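Local coordinates for protein trichothecene 15-O-acetyltransferase TRI3 (Fusarium sporotrichioides, PDB 3FOT) that acetylates the C-15 hydroxyl of trichothecene intermediates such as 15-deacetylcalonectrin during the biosynthesis of T-2 toxin and related mycotoxins, at residues L316-H321 with E431-F436; S335-D340 with K395-W400; E44-A49 with V96-E101. All coordinates share one frame; numbering follows the deposited sequence.

Contact 1 of 3, residues L316-H321 with E431-F436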
loop_
_atom_site.group_PDB
_atom_site.type_symbol
_atom_site.label_atom_id
_atom_site.label_comp_id
_atom_site.label_asym_id
_atom_site.label_seq_id
_atom_site.Cartn_x
_atom_site.Cartn_y
_atom_site.Cartn_z
ATOM N N LEU A 316 -1.734 8.285 -22.031
ATOM C CA LEU A 316 -1.059 8.473 -23.335
ATOM C C LEU A 316 -0.328 7.210 -23.787
ATOM O O LEU A 316 -0.354 6.858 -24.978
ATOM C CB LEU A 316 -0.088 9.673 -23.316
ATOM C CG LEU A 316 -0.685 11.034 -23.769
ATOM C CD1 LEU A 316 -1.908 11.436 -22.978
ATOM C CD2 LEU A 316 0.357 12.147 -23.685
ATOM N N ALA A 317 0.309 6.511 -22.842
ATOM C CA ALA A 317 1.011 5.255 -23.163
ATOM C C ALA A 317 -0.002 4.184 -23.606
ATOM O O ALA A 317 0.257 3.398 -24.514
ATOM C CB ALA A 317 1.831 4.760 -21.947
ATOM N N LEU A 318 -1.174 4.194 -22.989
ATOM C CA LEU A 318 -2.229 3.251 -23.358
ATOM C C LEU A 318 -2.747 3.527 -24.780
ATOM O O LEU A 318 -2.874 2.597 -25.596
ATOM C CB LEU A 318 -3.380 3.324 -22.356
ATOM C CG LEU A 318 -4.598 2.465 -22.669
ATOM C CD1 LEU A 318 -4.220 1.029 -22.498
ATOM C CD2 LEU A 318 -5.739 2.862 -21.726
ATOM N N LEU A 319 -3.033 4.798 -25.056
ATOM C CA LEU A 319 -3.488 5.246 -26.385
ATOM C C LEU A 319 -2.446 4.959 -27.457
ATOM O O LEU A 319 -2.790 4.516 -28.564
ATOM C CB LEU A 319 -3.873 6.736 -26.372
ATOM C CG LEU A 319 -5.057 7.140 -25.487
ATOM C CD1 LEU A 319 -5.195 8.654 -25.382
ATOM C CD2 LEU A 319 -6.377 6.518 -26.000
ATOM N N ASP A 320 -1.169 5.148 -27.116
ATOM C CA ASP A 320 -0.092 4.849 -28.048
ATOM C C ASP A 320 0.055 3.346 -28.293
ATOM O O ASP A 320 0.445 2.939 -29.392
ATOM C CB ASP A 320 1.227 5.442 -27.542
ATOM C CG ASP A 320 2.391 5.153 -28.467
ATOM O OD1 ASP A 320 2.428 5.715 -29.577
ATOM O OD2 ASP A 320 3.267 4.355 -28.084
ATOM N N HIS A 321 -0.239 2.542 -27.268
ATOM C CA HIS A 321 -0.142 1.076 -27.323
ATOM C C HIS A 321 -1.237 0.502 -28.211
ATOM O O HIS A 321 -0.994 -0.441 -28.977
ATOM C CB HIS A 321 -0.263 0.490 -25.904
ATOM C CG HIS A 321 -0.405 -1.005 -25.853
ATOM N ND1 HIS A 321 0.678 -1.855 -25.874
ATOM C CD2 HIS A 321 -1.499 -1.800 -25.738
ATOM C CE1 HIS A 321 0.261 -3.109 -25.796
ATOM N NE2 HIS A 321 -1.057 -3.103 -25.707
ATOM N N GLU A 431 -9.804 -7.926 -21.848
ATOM C CA GLU A 431 -9.107 -6.624 -21.739
ATOM C C GLU A 431 -9.338 -5.980 -20.376
ATOM O O GLU A 431 -10.401 -6.135 -19.762
ATOM C CB GLU A 431 -9.541 -5.661 -22.865
ATOM C CG GLU A 431 -9.348 -6.269 -24.290
ATOM C CD GLU A 431 -10.015 -5.482 -25.404
ATOM O OE1 GLU A 431 -10.462 -4.337 -25.171
ATOM O OE2 GLU A 431 -10.084 -6.023 -26.528
ATOM N N ALA A 432 -8.333 -5.250 -19.898
ATOM C CA ALA A 432 -8.437 -4.558 -18.619
ATOM C C ALA A 432 -7.521 -3.359 -18.658
ATOM O O ALA A 432 -6.346 -3.483 -19.011
ATOM C CB ALA A 432 -8.030 -5.467 -17.486
ATOM N N ASN A 433 -8.054 -2.197 -18.310
ATOM C CA ASN A 433 -7.237 -1.002 -18.325
ATOM C C ASN A 433 -6.303 -0.932 -17.104
ATOM O O ASN A 433 -6.656 -1.395 -16.025
ATOM C CB ASN A 433 -8.095 0.253 -18.476
ATOM C CG ASN A 433 -8.268 0.659 -19.944
ATOM O OD1 ASN A 433 -9.087 1.513 -20.263
ATOM N ND2 ASN A 433 -7.481 0.038 -20.842
ATOM N N PRO A 434 -5.089 -0.386 -17.298
ATOM C CA PRO A 434 -4.212 -0.179 -16.156
ATOM C C PRO A 434 -4.861 0.689 -15.074
ATOM O O PRO A 434 -5.697 1.574 -15.357
ATOM C CB PRO A 434 -2.985 0.504 -16.778
ATOM C CG PRO A 434 -3.023 0.028 -18.220
ATOM C CD PRO A 434 -4.455 0.048 -18.557
ATOM N N LEU A 435 -4.463 0.433 -13.831
ATOM C CA LEU A 435 -4.925 1.217 -12.705
ATOM C C LEU A 435 -3.732 1.957 -12.093
ATOM O O LEU A 435 -2.650 1.392 -11.974
ATOM C CB LEU A 435 -5.569 0.312 -11.647
ATOM C CG LEU A 435 -6.084 1.034 -10.378
ATOM C CD1 LEU A 435 -7.326 1.882 -10.690
ATOM C CD2 LEU A 435 -6.375 0.025 -9.282
ATOM N N PHE A 436 -3.940 3.219 -11.730
ATOM C CA PHE A 436 -2.901 3.991 -11.042
ATOM C C PHE A 436 -3.164 4.112 -9.542
ATOM O O PHE A 436 -4.283 4.435 -9.119
ATOM C CB PHE A 436 -2.805 5.391 -11.656
ATOM C CG PHE A 436 -1.805 6.276 -10.969
ATOM C CD1 PHE A 436 -0.440 5.966 -11.011
ATOM C CD2 PHE A 436 -2.224 7.405 -10.271
ATOM C CE1 PHE A 436 0.510 6.784 -10.356
ATOM C CE2 PHE A 436 -1.277 8.225 -9.618
ATOM C CZ PHE A 436 0.091 7.899 -9.673
#

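Contact 2 of 3, residues S335-D340 with K395-W400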
loop_
_atom_site.group_PDB
_atom_site.type_symbol
_atom_site.label_atom_id
_atom_site.label_comp_id
_atom_site.label_asym_id
_atom_site.label_seq_id
_atom_site.Cartn_x
_atom_site.Cartn_y
_atom_site.Cartn_z
ATOM N N SER A 335 -11.667 5.333 -14.854
ATOM C CA SER A 335 -10.889 4.531 -13.931
ATOM C C SER A 335 -11.351 4.800 -12.502
ATOM O O SER A 335 -11.162 5.910 -11.989
ATOM C CB SER A 335 -9.397 4.843 -14.053
ATOM O OG SER A 335 -8.653 4.003 -13.180
ATOM N N PRO A 336 -11.950 3.777 -11.862
ATOM C CA PRO A 336 -12.337 3.861 -10.461
ATOM C C PRO A 336 -11.067 3.677 -9.664
ATOM O O PRO A 336 -10.479 2.583 -9.699
ATOM C CB PRO A 336 -13.265 2.647 -10.270
ATOM C CG PRO A 336 -13.480 2.057 -11.647
ATOM C CD PRO A 336 -12.282 2.464 -12.440
ATOM N N THR A 337 -10.606 4.744 -9.022
ATOM C CA THR A 337 -9.356 4.704 -8.265
ATOM C C THR A 337 -9.647 4.695 -6.762
ATOM O O THR A 337 -10.796 4.856 -6.341
ATOM C CB THR A 337 -8.423 5.902 -8.600
ATOM O OG1 THR A 337 -9.107 7.132 -8.330
ATOM C CG2 THR A 337 -8.006 5.893 -10.057
ATOM N N SER A 338 -8.621 4.454 -5.946
ATOM C CA SER A 338 -8.814 4.555 -4.497
ATOM C C SER A 338 -8.002 5.744 -3.984
ATOM O O SER A 338 -7.012 6.141 -4.603
ATOM C CB SER A 338 -8.404 3.261 -3.809
ATOM O OG SER A 338 -7.059 2.987 -4.122
ATOM N N VAL A 339 -8.439 6.337 -2.881
ATOM C CA VAL A 339 -7.730 7.459 -2.284
ATOM C C VAL A 339 -7.726 7.338 -0.768
ATOM O O VAL A 339 -8.607 6.705 -0.182
ATOM C CB VAL A 339 -8.295 8.850 -2.701
ATOM C CG1 VAL A 339 -8.369 9.030 -4.246
ATOM C CG2 VAL A 339 -9.651 9.074 -2.120
ATOM N N ASP A 340 -6.707 7.937 -0.154
ATOM C CA ASP A 340 -6.559 7.961 1.284
ATOM C C ASP A 340 -7.725 8.775 1.846
ATOM O O ASP A 340 -7.951 9.907 1.397
ATOM C CB ASP A 340 -5.206 8.619 1.631
ATOM C CG ASP A 340 -5.037 8.884 3.108
ATOM O OD1 ASP A 340 -5.784 8.318 3.930
ATOM O OD2 ASP A 340 -4.127 9.667 3.458
ATOM N N LYS A 395 -9.787 17.701 -12.546
ATOM C CA LYS A 395 -11.210 18.053 -12.552
ATOM C C LYS A 395 -12.073 16.873 -12.088
ATOM O O LYS A 395 -12.978 17.065 -11.266
ATOM C CB LYS A 395 -11.636 18.580 -13.933
ATOM C CG LYS A 395 -13.148 18.682 -14.156
ATOM N N SER A 396 -11.781 15.670 -12.597
ATOM C CA SER A 396 -12.422 14.426 -12.152
ATOM C C SER A 396 -12.329 14.229 -10.651
ATOM O O SER A 396 -13.335 13.954 -9.985
ATOM C CB SER A 396 -11.765 13.196 -12.810
ATOM O OG SER A 396 -11.971 13.152 -14.187
ATOM N N TYR A 397 -11.111 14.307 -10.123
ATOM C CA TYR A 397 -10.893 14.098 -8.702
ATOM C C TYR A 397 -11.736 15.072 -7.893
ATOM O O TYR A 397 -12.393 14.672 -6.930
ATOM C CB TYR A 397 -9.404 14.170 -8.348
ATOM C CG TYR A 397 -8.726 12.824 -8.499
ATOM C CD1 TYR A 397 -7.739 12.608 -9.461
ATOM C CD2 TYR A 397 -9.100 11.751 -7.689
ATOM C CE1 TYR A 397 -7.122 11.357 -9.593
ATOM C CE2 TYR A 397 -8.500 10.509 -7.813
ATOM C CZ TYR A 397 -7.517 10.314 -8.765
ATOM O OH TYR A 397 -6.953 9.064 -8.859
ATOM N N ARG A 398 -11.763 16.332 -8.335
ATOM C CA ARG A 398 -12.576 17.384 -7.703
ATOM C C ARG A 398 -14.045 16.978 -7.486
ATOM O O ARG A 398 -14.595 17.224 -6.415
ATOM C CB ARG A 398 -12.478 18.691 -8.505
ATOM C CG ARG A 398 -12.659 19.949 -7.691
ATOM N N GLN A 399 -14.657 16.321 -8.470
ATOM C CA GLN A 399 -16.043 15.864 -8.359
ATOM C C GLN A 399 -16.235 14.886 -7.210
ATOM O O GLN A 399 -17.350 14.649 -6.766
ATOM C CB GLN A 399 -16.506 15.180 -9.655
ATOM N N TRP A 400 -15.143 14.298 -6.744
ATOM C CA TRP A 400 -15.253 13.280 -5.720
ATOM C C TRP A 400 -14.708 13.801 -4.410
ATOM O O TRP A 400 -15.378 13.738 -3.393
ATOM C CB TRP A 400 -14.553 11.996 -6.177
ATOM C CG TRP A 400 -15.269 11.397 -7.374
ATOM C CD1 TRP A 400 -15.056 11.689 -8.692
ATOM C CD2 TRP A 400 -16.347 10.454 -7.341
ATOM N NE1 TRP A 400 -15.924 10.979 -9.480
ATOM C CE2 TRP A 400 -16.738 10.222 -8.677
ATOM C CE3 TRP A 400 -17.019 9.784 -6.311
ATOM C CZ2 TRP A 400 -17.775 9.341 -9.015
ATOM C CZ3 TRP A 400 -18.046 8.919 -6.637
ATOM C CH2 TRP A 400 -18.420 8.695 -7.981
#

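Contact 3 of 3, residues E44-A49 with V96-E101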
loop_
_atom_site.group_PDB
_atom_site.type_symbol
_atom_site.label_atom_id
_atom_site.label_comp_id
_atom_site.label_asym_id
_atom_site.label_seq_id
_atom_site.Cartn_x
_atom_site.Cartn_y
_atom_site.Cartn_z
ATOM N N GLU A 44 -11.469 -16.488 0.113
ATOM C CA GLU A 44 -10.806 -17.227 -0.972
ATOM C C GLU A 44 -9.559 -16.523 -1.555
ATOM O O GLU A 44 -8.729 -17.169 -2.202
ATOM C CB GLU A 44 -11.802 -17.586 -2.096
ATOM C CG GLU A 44 -12.431 -16.412 -2.873
ATOM C CD GLU A 44 -13.695 -15.818 -2.252
ATOM O OE1 GLU A 44 -14.023 -16.094 -1.060
ATOM O OE2 GLU A 44 -14.347 -15.013 -2.969
ATOM N N LYS A 45 -9.467 -15.217 -1.349
ATOM C CA LYS A 45 -8.321 -14.423 -1.801
ATOM C C LYS A 45 -7.306 -14.199 -0.691
ATOM O O LYS A 45 -6.098 -14.349 -0.909
ATOM C CB LYS A 45 -8.807 -13.096 -2.362
ATOM C CG LYS A 45 -9.795 -13.248 -3.496
ATOM C CD LYS A 45 -9.755 -11.987 -4.315
ATOM C CE LYS A 45 -11.003 -11.793 -5.142
ATOM N NZ LYS A 45 -11.076 -12.793 -6.224
ATOM N N ASN A 46 -7.791 -13.846 0.494
ATOM C CA ASN A 46 -6.924 -13.653 1.651
ATOM C C ASN A 46 -6.141 -14.932 2.018
ATOM O O ASN A 46 -4.957 -14.863 2.367
ATOM C CB ASN A 46 -7.740 -13.125 2.831
ATOM C CG ASN A 46 -6.875 -12.453 3.872
ATOM O OD1 ASN A 46 -6.389 -13.115 4.783
ATOM N ND2 ASN A 46 -6.655 -11.128 3.725
ATOM N N ARG A 47 -6.804 -16.095 1.950
ATOM C CA ARG A 47 -6.116 -17.378 2.197
ATOM C C ARG A 47 -5.002 -17.673 1.195
ATOM O O ARG A 47 -4.099 -18.457 1.492
ATOM C CB ARG A 47 -7.111 -18.550 2.269
ATOM C CG ARG A 47 -7.944 -18.520 3.523
ATOM C CD ARG A 47 -8.842 -19.771 3.663
ATOM N NE ARG A 47 -9.475 -19.796 4.981
ATOM C CZ ARG A 47 -8.903 -20.237 6.101
ATOM N NH1 ARG A 47 -7.650 -20.688 6.104
ATOM N NH2 ARG A 47 -9.578 -20.215 7.230
ATOM N N ARG A 48 -5.052 -17.025 0.031
ATOM C CA ARG A 48 -4.053 -17.219 -1.005
ATOM C C ARG A 48 -3.117 -16.016 -1.099
ATOM O O ARG A 48 -2.335 -15.919 -2.035
ATOM C CB ARG A 48 -4.721 -17.425 -2.345
ATOM C CG ARG A 48 -5.344 -18.800 -2.521
ATOM C CD ARG A 48 -5.831 -18.936 -3.968
ATOM N NE ARG A 48 -7.062 -18.177 -4.199
ATOM C CZ ARG A 48 -7.442 -17.669 -5.373
ATOM N NH1 ARG A 48 -6.670 -17.803 -6.452
ATOM N NH2 ARG A 48 -8.598 -17.014 -5.454
ATOM N N ALA A 49 -3.210 -15.121 -0.111
ATOM C CA ALA A 49 -2.340 -13.940 -0.018
ATOM C C ALA A 49 -2.451 -13.021 -1.230
ATOM O O ALA A 49 -1.478 -12.347 -1.586
ATOM C CB ALA A 49 -0.871 -14.377 0.178
ATOM N N VAL A 96 -7.371 -12.853 11.625
ATOM C CA VAL A 96 -8.541 -12.865 10.785
ATOM C C VAL A 96 -9.268 -14.186 10.907
ATOM O O VAL A 96 -8.638 -15.251 11.034
ATOM C CB VAL A 96 -8.178 -12.619 9.301
ATOM C CG1 VAL A 96 -7.289 -13.717 8.737
ATOM C CG2 VAL A 96 -9.456 -12.503 8.453
ATOM N N SER A 97 -10.591 -14.110 10.852
ATOM C CA SER A 97 -11.435 -15.302 10.740
ATOM C C SER A 97 -12.620 -14.997 9.852
ATOM O O SER A 97 -12.886 -13.833 9.510
ATOM C CB SER A 97 -11.948 -15.762 12.114
ATOM O OG SER A 97 -12.746 -14.797 12.764
ATOM N N TRP A 98 -13.354 -16.048 9.498
ATOM C CA TRP A 98 -14.510 -15.856 8.671
ATOM C C TRP A 98 -15.657 -16.697 9.185
ATOM O O TRP A 98 -15.448 -17.782 9.761
ATOM C CB TRP A 98 -14.247 -16.284 7.231
ATOM C CG TRP A 98 -13.246 -15.447 6.517
ATOM C CD1 TRP A 98 -13.494 -14.320 5.784
ATOM C CD2 TRP A 98 -11.825 -15.644 6.495
ATOM N NE1 TRP A 98 -12.307 -13.820 5.269
ATOM C CE2 TRP A 98 -11.273 -14.605 5.698
ATOM C CE3 TRP A 98 -10.965 -16.613 7.046
ATOM C CZ2 TRP A 98 -9.899 -14.503 5.442
ATOM C CZ3 TRP A 98 -9.586 -16.506 6.794
ATOM C CH2 TRP A 98 -9.073 -15.446 6.008
ATOM N N ASP A 99 -16.860 -16.209 8.932
ATOM C CA ASP A 99 -18.017 -17.116 8.899
ATOM C C ASP A 99 -18.511 -17.235 7.467
ATOM O O ASP A 99 -17.713 -17.216 6.524
ATOM C CB ASP A 99 -19.107 -16.685 9.885
ATOM C CG ASP A 99 -19.542 -15.249 9.704
ATOM O OD1 ASP A 99 -19.419 -14.674 8.591
ATOM O OD2 ASP A 99 -20.033 -14.697 10.687
ATOM N N ASP A 100 -19.820 -17.346 7.272
ATOM C CA ASP A 100 -20.318 -17.561 5.921
ATOM C C ASP A 100 -20.524 -16.263 5.139
ATOM O O ASP A 100 -20.733 -16.293 3.916
ATOM C CB ASP A 100 -21.572 -18.434 5.962
ATOM C CG ASP A 100 -21.278 -19.824 6.521
ATOM O OD1 ASP A 100 -20.290 -20.470 6.092
ATOM O OD2 ASP A 100 -22.018 -20.275 7.401
ATOM N N GLU A 101 -20.423 -15.133 5.832
ATOM C CA GLU A 101 -20.572 -13.827 5.192
ATOM C C GLU A 101 -19.319 -13.472 4.403
ATOM O O GLU A 101 -18.250 -14.047 4.606
ATOM C CB GLU A 101 -20.868 -12.745 6.215
ATOM C CG GLU A 101 -22.081 -13.028 7.110
ATOM C CD GLU A 101 -22.486 -11.825 7.941
ATOM O OE1 GLU A 101 -22.053 -10.689 7.618
ATOM O OE2 GLU A 101 -23.254 -12.014 8.916
#

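Contact 1 of 3, residues L316-H321 with E431-F436
Leu-318 carries the helix side of this contact, meeting Asn-433 and Pro-434 on the chain that leads into strand 435-441. No hydrogen bond spans the two segments, and about 112 Å² is buried between them in all.

The apolar part is the meeting of Leu-318 CD1 with Pro-434 CD, 4.1 Å apart. The CB of Pro-434 points toward the helix, and its ring carbon CD makes the touch. The CA atoms of Leu-318 and Pro-434, 8.2 Å apart, are the closest such pair across the segments. With CG anti to the backbone N (chi1 176°), Leu-318 extends off the helix and presents CD1 to the proline ring and CD2 to the asparagine.

That second methyl meets a polar group. A methyl has nothing to donate, so Leu-318 CD2, 3.8 Å from Asn-433 CG, makes van der Waals contact only; the side chains are turned roughly perpendicular.

Tyr-506 of helix 500-516 touches both Leu-318 and Pro-434, while Phe-333 touches Leu-318 and Asn-433. One turn further back, Ile-314 packs on Phe-436. The arrangement is helix-on-sheet packing: the C-terminal end of helix 306-321 lies against the entry to an outermost strand of a mixed sheet in this BAHD-superfamily acyltransferase.

Contact 2 of 3, residues S335-D340 with K395-W400
Thr-337 and Tyr-397 meet hydroxyl to hydroxyl, the one polar link between strand 333-340 and helix 379-401 within these segments. Thr-337 OG1 donates to Tyr-397 OH over 2.9 Å. The two side chains reach for each other head-on, the phenol from the helix and the threonine from the strand. At chi1 58°, Thr-337 holds OG1 between its backbone N and carbonyl carbon, and its methyl is left alongside the same phenol oxygen, with Thr-337 CG2 3.5 Å from Tyr-397 OH. The phenol oxygen is therefore met by both branches of the threonine, one through a bond and one through packing. The donor also comes close to the ring itself, Thr-337 OG1 lying 3.5 Å from Tyr-397 CE2 in an oblique approach.

Apolar contact comes from the next residue on the same side of the strand. Val-339 CG1 lies 3.9 Å from Tyr-397 CE2, again obliquely, the valine running alongside the tyrosine but pointing the other way. The intervening Ser-338 points away from the helix, as strand alternation requires. In all about 110 Å² is buried, nearly all of it on these three residues.

The helix is also held to strand 358-365, the antiparallel partner of strand 333-340, by Ser-396 OG bonded to Arg-364 N and by Tyr-397 packing on Val-363. Helix 379-401 packs on the side of strand 333-340 from which Thr-337 and Val-339 project, close to the substrate site: the side chain of Val-339 is about 8 Å from that of His-414, which binds 15-deacetylcalonectrin.

Contact 3 of 3, residues E44-A49 with V96-E101
Trp-98, next to strand 95-97, reaches Asn-46 and Arg-47 near the end of a short helix. Its CB points toward that helix, and chi1 of -66° sets CG anti to the carbonyl carbon, which turns the indole toward Asn-46 and Arg-47. On the five-membered ring, NE1 is hydrogen-bonded to Gly-41 O, a bond that helps to hold the indole's rotation. Next along the rim, Trp-98 CZ2 meets Asn-46 CB at 3.7 Å, edge on and near the ring plane. The Asn-46 amide plane is turned 61° from the indole, and its ND2 bonds to Val-40 O and Asn-185 OD1.

A Schellman motif closes the short helix: Leu-50 N bonds back to Lys-45 O and Ala-49 N to Asn-46 O (3.0 Å), with Ala-49, at positive phi, as the C-prime residue.

At the far corner, Trp-98 CH2 is 4.1 Å from Arg-47 CG. Trp-98 CZ3 then lies over one face of the guanidinium, 3.7 Å from Arg-47 NH2, the planes inclined at 45°. Arg-47 NE forms a salt bridge with Glu-43 and NH1 bonds to Asn-151 O. Val-96 CG2 rests on a face of the indole, nearer its periphery than its middle, at a height of 3.6 Å.

Contacts 1 and 2 are neighbours, with centres 17 Å apart, and they touch through Leu-435: its CD1 lies 3.4 Å from Pro-336 O and 3.5 Å from Ser-335 OG. Helix 306-321 runs on in the chain to strand 333-340, and both segments of contact 2 fall in sequence between those of contact 1. Contact 3 closes earlier in the chain and stands apart, its centre 31 Å from that of contact 1 and 29 Å from that of contact 2, with nearest atoms about 13 and 15 Å away. Of the three, contact 2 approaches the substrate-binding His-414, at about 8 Å between side chains; contacts 1 and 3 lie away from it.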